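Local coordinates for putative calcium-regulated periplasmic protein (Bacteroides thetaiotaomicron, PDB 3DB7) that binds calcium ions through acidic side chains on a PepSY-like antiparallel sheet and is probably a calcium-regulated protein of the periplasm, at residues Glu64-His69 and Val94-Arg99; Thr87-Ala92 and Val106-Arg111. One frame throughout, in Å; residues are numbered along the deposited sequence. Where two conformers were deposited one is given.

Contact 1: Glu64-His69 and Val94-Arg99; sequences EVDCKH and VLKIER. With CA (calcium ion), chain C.
Val65 and Ile97 form the antiparallel hydrogen-bonded pair at the middle of this strand pairing. Val65 N reaches Ile97 O at 2.8 Å with an N-H...O angle of 176°, and Ile97 N returns a bond to Val65 O. The ladder extends one step further, where Cys67 N meets Leu95 O at 2.7 Å, although the N-H bends to 134° as the chain leaves the strand. On their shared face of the sheet, Val65 CB packs on Ile97 CG2.

The other face carries Glu64, Asp66, Lys96 and Glu98, all from non-hydrogen-bonded pairs. Glu64 and Glu98 run side by side and touch along their CG methylenes, their carboxylate planes well inclined. With CG anti to the backbone N (chi1 176°) and the chain extended beyond it, Glu64 carries OE1 to a calcium ion, bound at 2.3 Å; the same oxygen accepts a hydrogen bond from Lys53. Glu98 joins in the second shell, its OE2 accepting from water 2, a ligand of that ion. Glu55 and, from the second subunit, Asp124 and Asp126 also bind the metal, so the site bridges the dimer.

Lys96 slants across Glu64 and Asp66, its CD 4.0 Å from Asp66 CG. In one of its two conformers, a bend near the chain end turns the ammonium aside, and water 1 links Lys96 NZ to Asp66 OD2. Lys68 NZ forms a salt bridge with that same OD2, 2.8 Å away and well above the carboxylate plane, while Lys68 N closes an Asx turn on Asp66 OD1.

Strand 62-66 lies between strand 53-56, bonded through Glu64 and Glu55, and strand 94-99; the latter continues to strand 103-108, where Leu95 and Lys96 face Lys107 in a classic beta bulge, and Phe25 packs on Val65 and Cys67.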
loop_
_atom_site.group_PDB
_atom_site.type_symbol
_atom_site.label_atom_id
_atom_site.label_comp_id
_atom_site.label_asym_id
_atom_site.label_seq_id
_atom_site.Cartn_x
_atom_site.Cartn_y
_atom_site.Cartn_z
ATOM N N GLU A 64 -8.110 -5.511 4.896
ATOM C CA GLU A 64 -6.717 -5.465 5.332
ATOM C C GLU A 64 -6.539 -6.433 6.430
ATOM O O GLU A 64 -7.308 -6.416 7.395
ATOM C CB GLU A 64 -6.350 -4.061 5.817
ATOM C CG GLU A 64 -4.942 -3.950 6.374
ATOM C CD GLU A 64 -4.661 -2.615 7.117
ATOM O OE1 GLU A 64 -5.542 -1.693 7.155
ATOM O OE2 GLU A 64 -3.558 -2.522 7.672
ATOM N N VAL A 65 -5.588 -7.325 6.323
ATOM C CA VAL A 65 -5.167 -8.193 7.405
ATOM C C VAL A 65 -3.694 -7.919 7.637
ATOM O O VAL A 65 -2.853 -8.273 6.797
ATOM C CB VAL A 65 -5.394 -9.683 7.061
ATOM C CG1 VAL A 65 -4.862 -10.561 8.200
ATOM C CG2 VAL A 65 -6.871 -9.944 6.783
ATOM N N ASP A 66 -3.374 -7.232 8.739
ATOM C CA ASP A 66 -1.994 -6.838 9.053
ATOM C C ASP A 66 -1.514 -7.651 10.226
ATOM O O ASP A 66 -1.865 -7.384 11.401
ATOM C CB ASP A 66 -1.912 -5.341 9.376
ATOM C CG ASP A 66 -0.507 -4.879 9.627
ATOM O OD1 ASP A 66 0.364 -5.767 9.755
ATOM O OD2 ASP A 66 -0.276 -3.639 9.687
ATOM N N CYS A 67 -0.763 -8.685 9.904
ATOM C CA CYS A 67 -0.219 -9.572 10.900
ATOM C C CYS A 67 1.282 -9.434 10.970
ATOM O O CYS A 67 2.003 -10.402 11.125
ATOM C CB CYS A 67 -0.630 -11.011 10.593
ATOM S SG CYS A 67 -2.377 -11.351 10.874
ATOM N N LYS A 68 1.738 -8.197 11.011
ATOM C CA LYS A 68 3.191 -7.968 11.023
ATOM C C LYS A 68 3.864 -8.511 12.272
ATOM O O LYS A 68 5.098 -8.677 12.270
ATOM C CB LYS A 68 3.541 -6.510 10.823
ATOM C CG LYS A 68 3.112 -5.674 11.955
ATOM C CD LYS A 68 3.417 -4.189 11.587
ATOM C CE LYS A 68 2.646 -3.240 12.449
ATOM N NZ LYS A 68 1.243 -3.086 11.975
ATOM N N HIS A 69 3.098 -8.838 13.316
ATOM C CA HIS A 69 3.693 -9.362 14.556
ATOM C C HIS A 69 3.779 -10.880 14.579
ATOM O O HIS A 69 4.477 -11.486 15.421
ATOM C CB HIS A 69 2.974 -8.802 15.806
ATOM C CG HIS A 69 3.069 -7.308 15.930
ATOM N ND1 HIS A 69 2.109 -6.445 15.443
ATOM C CD2 HIS A 69 4.033 -6.535 16.475
ATOM C CE1 HIS A 69 2.481 -5.196 15.684
ATOM N NE2 HIS A 69 3.634 -5.227 16.317
ATOM N N VAL A 94 4.130 -13.928 4.731
ATOM C CA VAL A 94 3.240 -12.839 4.364
ATOM C C VAL A 94 2.853 -12.123 5.643
ATOM O O VAL A 94 2.255 -12.727 6.532
ATOM C CB VAL A 94 2.021 -13.324 3.635
ATOM C CG1 VAL A 94 1.024 -12.202 3.415
ATOM C CG2 VAL A 94 2.380 -14.002 2.260
ATOM N N LEU A 95 3.255 -10.873 5.797
ATOM C CA LEU A 95 3.001 -10.082 6.977
ATOM C C LEU A 95 1.680 -9.278 6.862
ATOM O O LEU A 95 1.064 -8.986 7.900
ATOM C CB LEU A 95 4.170 -9.132 7.302
ATOM C CG LEU A 95 5.457 -9.810 7.684
ATOM C CD1 LEU A 95 6.427 -8.800 8.272
ATOM C CD2 LEU A 95 5.203 -10.952 8.696
ATOM N N LYS A 96 1.285 -8.900 5.646
ATOM C CA LYS A 96 0.050 -8.182 5.444
ATOM C C LYS A 96 -0.516 -8.538 4.094
ATOM O O LYS A 96 0.227 -8.806 3.154
ATOM C CB LYS A 96 0.278 -6.658 5.512
ATOM C CG LYS A 96 -0.970 -5.824 5.308
ATOM C CD LYS A 96 -0.715 -4.389 5.684
ATOM C CE LYS A 96 0.504 -3.891 4.958
ATOM N NZ LYS A 96 0.798 -2.459 5.358
ATOM N N ILE A 97 -1.842 -8.542 4.012
ATOM C CA ILE A 97 -2.531 -8.659 2.752
ATOM C C ILE A 97 -3.675 -7.661 2.756
ATOM O O ILE A 97 -4.368 -7.481 3.784
ATOM C CB ILE A 97 -3.002 -10.091 2.445
ATOM C CG1 ILE A 97 -3.598 -10.204 1.038
ATOM C CG2 ILE A 97 -4.007 -10.642 3.511
ATOM C CD1 ILE A 97 -3.828 -11.687 0.610
ATOM N N GLU A 98 -3.880 -7.032 1.620
ATOM C CA GLU A 98 -4.960 -6.061 1.402
ATOM C C GLU A 98 -5.634 -6.346 0.106
ATOM O O GLU A 98 -5.020 -6.878 -0.819
ATOM C CB GLU A 98 -4.402 -4.664 1.326
ATOM C CG GLU A 98 -3.725 -4.241 2.627
ATOM C CD GLU A 98 -2.945 -2.935 2.517
ATOM O OE1 GLU A 98 -1.855 -2.912 1.890
ATOM O OE2 GLU A 98 -3.412 -1.927 3.058
ATOM N N ARG A 99 -6.898 -5.920 -0.013
ATOM C CA ARG A 99 -7.600 -6.070 -1.275
ATOM C C ARG A 99 -8.629 -4.947 -1.423
ATOM O O ARG A 99 -9.130 -4.417 -0.407
ATOM C CB ARG A 99 -8.268 -7.434 -1.370
ATOM C CG ARG A 99 -9.408 -7.595 -0.434
ATOM C CD ARG A 99 -10.115 -8.952 -0.602
ATOM N NE ARG A 99 -11.107 -9.113 0.459
ATOM C CZ ARG A 99 -12.040 -10.038 0.515
ATOM N NH1 ARG A 99 -12.151 -10.973 -0.439
ATOM N NH2 ARG A 99 -12.881 -10.009 1.529
HETATM CA CA CA C . -6.684 -0.108 5.983
HETATM O O HOH W 1 1.836 -2.201 7.843
HETATM O O HOH W 2 -5.507 -0.995 4.005
HETATM O O HOH W 3 -8.377 -1.321 4.759
#

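Contact 2: Thr87-Ala92 and Val106-Arg111; sequences TNYPDA and VKLSNR
The backbones of Ala92 and Ser109 come nearest, 5.4 Å between their CA atoms, each belonging to a type I beta turn, Ala92 as its last residue (Tyr89 to Ala92, closed by Ala92 N to Tyr89 O) and Ser109 as its second (Leu108 to Arg111, closed by Arg111 N to Leu108 O).

Leu108 supplies the main apolar touch. Its CD1 methyl lies over one face of the Tyr89 ring, 3.9 Å from the centroid and 25° off the ring normal, which meets the geometry of a CH-pi contact. The methyl is displaced toward the rim, and its closest ring atom is Tyr89 CG at 3.6 Å. In Tyr89, CG stands anti to the carbonyl carbon (chi1 -51°), a torsion that brings the ring across the leucine at about a right angle. Next to this pair, Ala92 CB packs on Leu108 CB at 4.1 Å.

In the fold, these residues join the exit of helix 79-88 to the turn between strands 103-108 and 113-117. Tyr89 is the first residue to leave helical backbone angles, and the chain then turns into strand 94-99; Leu108 also touches Val85 of the helix and Val94 of that strand, so its side chain packs against the helix from the sheet side.

Polar groups border the apolar pair. Ser109 OG approaches Ala92 CA to 3.4 Å and accepts a hydrogen bond from Lys93 N, in the residue after Ala92. Asn110 ND2 comes obliquely to the Tyr89 ring, 3.6 Å from CD1, with amide and ring planes 75° apart; the other end of that amide, OD1, accepts from Thr112 N. Away from the helix exit, Lys107 NZ donates to Arg111 O at 2.9 Å across the hairpin turn, and pairs with Glu113 in a salt bridge.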
loop_
_atom_site.group_PDB
_atom_site.type_symbol
_atom_site.label_atom_id
_atom_site.label_comp_id
_atom_site.label_asym_id
_atom_site.label_seq_id
_atom_site.Cartn_x
_atom_site.Cartn_y
_atom_site.Cartn_z
ATOM N N THR A 87 6.903 -20.069 -3.936
ATOM C CA THR A 87 7.850 -20.402 -5.019
ATOM C C THR A 87 9.008 -19.422 -5.055
ATOM O O THR A 87 10.175 -19.819 -5.082
ATOM C CB THR A 87 7.159 -20.366 -6.386
ATOM O OG1 THR A 87 6.106 -21.344 -6.411
ATOM C CG2 THR A 87 8.187 -20.618 -7.544
ATOM N N ASN A 88 8.719 -18.135 -5.072
ATOM C CA ASN A 88 9.728 -17.128 -5.405
ATOM C C ASN A 88 10.384 -16.487 -4.208
ATOM O O ASN A 88 11.476 -15.893 -4.330
ATOM C CB ASN A 88 9.082 -16.039 -6.284
ATOM C CG ASN A 88 8.683 -16.590 -7.615
ATOM O OD1 ASN A 88 9.566 -17.006 -8.370
ATOM N ND2 ASN A 88 7.373 -16.700 -7.895
ATOM N N TYR A 89 9.730 -16.592 -3.051
ATOM C CA TYR A 89 10.216 -16.064 -1.780
ATOM C C TYR A 89 10.040 -17.099 -0.686
ATOM O O TYR A 89 9.291 -16.898 0.272
ATOM C CB TYR A 89 9.543 -14.727 -1.416
ATOM C CG TYR A 89 9.598 -13.726 -2.514
ATOM C CD1 TYR A 89 10.668 -12.872 -2.632
ATOM C CD2 TYR A 89 8.591 -13.633 -3.444
ATOM C CE1 TYR A 89 10.734 -11.921 -3.643
ATOM C CE2 TYR A 89 8.639 -12.729 -4.468
ATOM C CZ TYR A 89 9.727 -11.853 -4.578
ATOM O OH TYR A 89 9.757 -10.955 -5.634
ATOM N N PRO A 90 10.734 -18.237 -0.853
ATOM C CA PRO A 90 10.499 -19.370 0.063
ATOM C C PRO A 90 10.844 -19.166 1.542
ATOM O O PRO A 90 10.383 -19.939 2.398
ATOM C CB PRO A 90 11.342 -20.476 -0.534
ATOM C CG PRO A 90 12.435 -19.745 -1.254
ATOM C CD PRO A 90 11.770 -18.547 -1.852
ATOM N N ASP A 91 11.615 -18.134 1.816
ATOM C CA ASP A 91 12.041 -17.815 3.181
ATOM C C ASP A 91 11.217 -16.705 3.813
ATOM O O ASP A 91 11.441 -16.337 4.980
ATOM C CB ASP A 91 13.523 -17.472 3.224
ATOM C CG ASP A 91 14.390 -18.657 2.828
ATOM O OD1 ASP A 91 14.343 -19.666 3.560
ATOM O OD2 ASP A 91 15.094 -18.552 1.828
ATOM N N ALA A 92 10.234 -16.211 3.075
ATOM C CA ALA A 92 9.415 -15.080 3.546
ATOM C C ALA A 92 8.064 -15.531 4.068
ATOM O O ALA A 92 7.510 -16.494 3.636
ATOM C CB ALA A 92 9.256 -14.054 2.439
ATOM N N VAL A 106 0.340 -7.574 -1.207
ATOM C CA VAL A 106 0.933 -8.468 -0.239
ATOM C C VAL A 106 2.286 -7.922 0.203
ATOM O O VAL A 106 3.105 -7.551 -0.638
ATOM C CB VAL A 106 1.132 -9.818 -0.933
ATOM C CG1 VAL A 106 1.818 -10.748 -0.058
ATOM C CG2 VAL A 106 -0.284 -10.369 -1.390
ATOM N N LYS A 107 2.504 -7.830 1.516
ATOM C CA LYS A 107 3.784 -7.368 2.077
ATOM C C LYS A 107 4.460 -8.526 2.741
ATOM O O LYS A 107 3.845 -9.218 3.579
ATOM C CB LYS A 107 3.582 -6.253 3.108
ATOM C CG LYS A 107 4.836 -5.684 3.707
ATOM C CD LYS A 107 5.409 -4.576 2.852
ATOM C CE LYS A 107 6.510 -3.792 3.592
ATOM N NZ LYS A 107 7.387 -3.033 2.653
ATOM N N LEU A 108 5.710 -8.777 2.382
ATOM C CA LEU A 108 6.411 -9.958 2.858
ATOM C C LEU A 108 7.401 -9.550 3.959
ATOM O O LEU A 108 7.803 -8.372 4.062
ATOM C CB LEU A 108 7.218 -10.619 1.728
ATOM C CG LEU A 108 6.406 -11.025 0.501
ATOM C CD1 LEU A 108 7.320 -11.666 -0.588
ATOM C CD2 LEU A 108 5.223 -11.877 0.846
ATOM N N SER A 109 7.847 -10.547 4.710
ATOM C CA SER A 109 8.777 -10.270 5.822
ATOM C C SER A 109 10.166 -9.767 5.376
ATOM O O SER A 109 10.923 -9.178 6.180
ATOM C CB SER A 109 8.933 -11.515 6.682
ATOM O OG SER A 109 9.300 -12.628 5.889
ATOM N N ASN A 110 10.470 -9.943 4.099
ATOM C CA ASN A 110 11.749 -9.463 3.526
ATOM C C ASN A 110 11.587 -8.031 2.987
ATOM O O ASN A 110 12.501 -7.462 2.405
ATOM C CB ASN A 110 12.284 -10.418 2.457
ATOM C CG ASN A 110 11.472 -10.370 1.183
ATOM O OD1 ASN A 110 10.382 -9.824 1.191
ATOM N ND2 ASN A 110 12.029 -10.875 0.074
ATOM N N ARG A 111 10.416 -7.482 3.233
ATOM C CA ARG A 111 10.032 -6.086 2.893
ATOM C C ARG A 111 9.533 -5.905 1.444
ATOM O O ARG A 111 8.979 -4.853 1.132
ATOM C CB ARG A 111 11.094 -5.061 3.226
ATOM C CG ARG A 111 11.241 -4.878 4.760
ATOM C CD ARG A 111 12.040 -3.624 5.081
ATOM N NE ARG A 111 13.262 -3.571 4.285
#

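Contact 1 and contact 2, with centres about 12 Å apart, meet through neighbouring strands 94-99 and 103-108. Leu95 N lies 2.8 Å from Lys107 O and Lys96 O lies 3.0 Å from Lys107 N, both probable hydrogen bonds. Packing continues the connection: Leu95 CD1 sits 3.7 Å from Ser109 CA, and Val94 CG2 sits 3.8 Å from Leu108 CD2. Along the chain the segments alternate, with helix 79-88 between strands 62-66 and 94-99. Contact 1 includes a calcium ligand directly. Contact 2 is more peripheral, the Tyr89 side chain lying about 10 Å from a bound calcium ion, and none of its residues binds a calcium ion here.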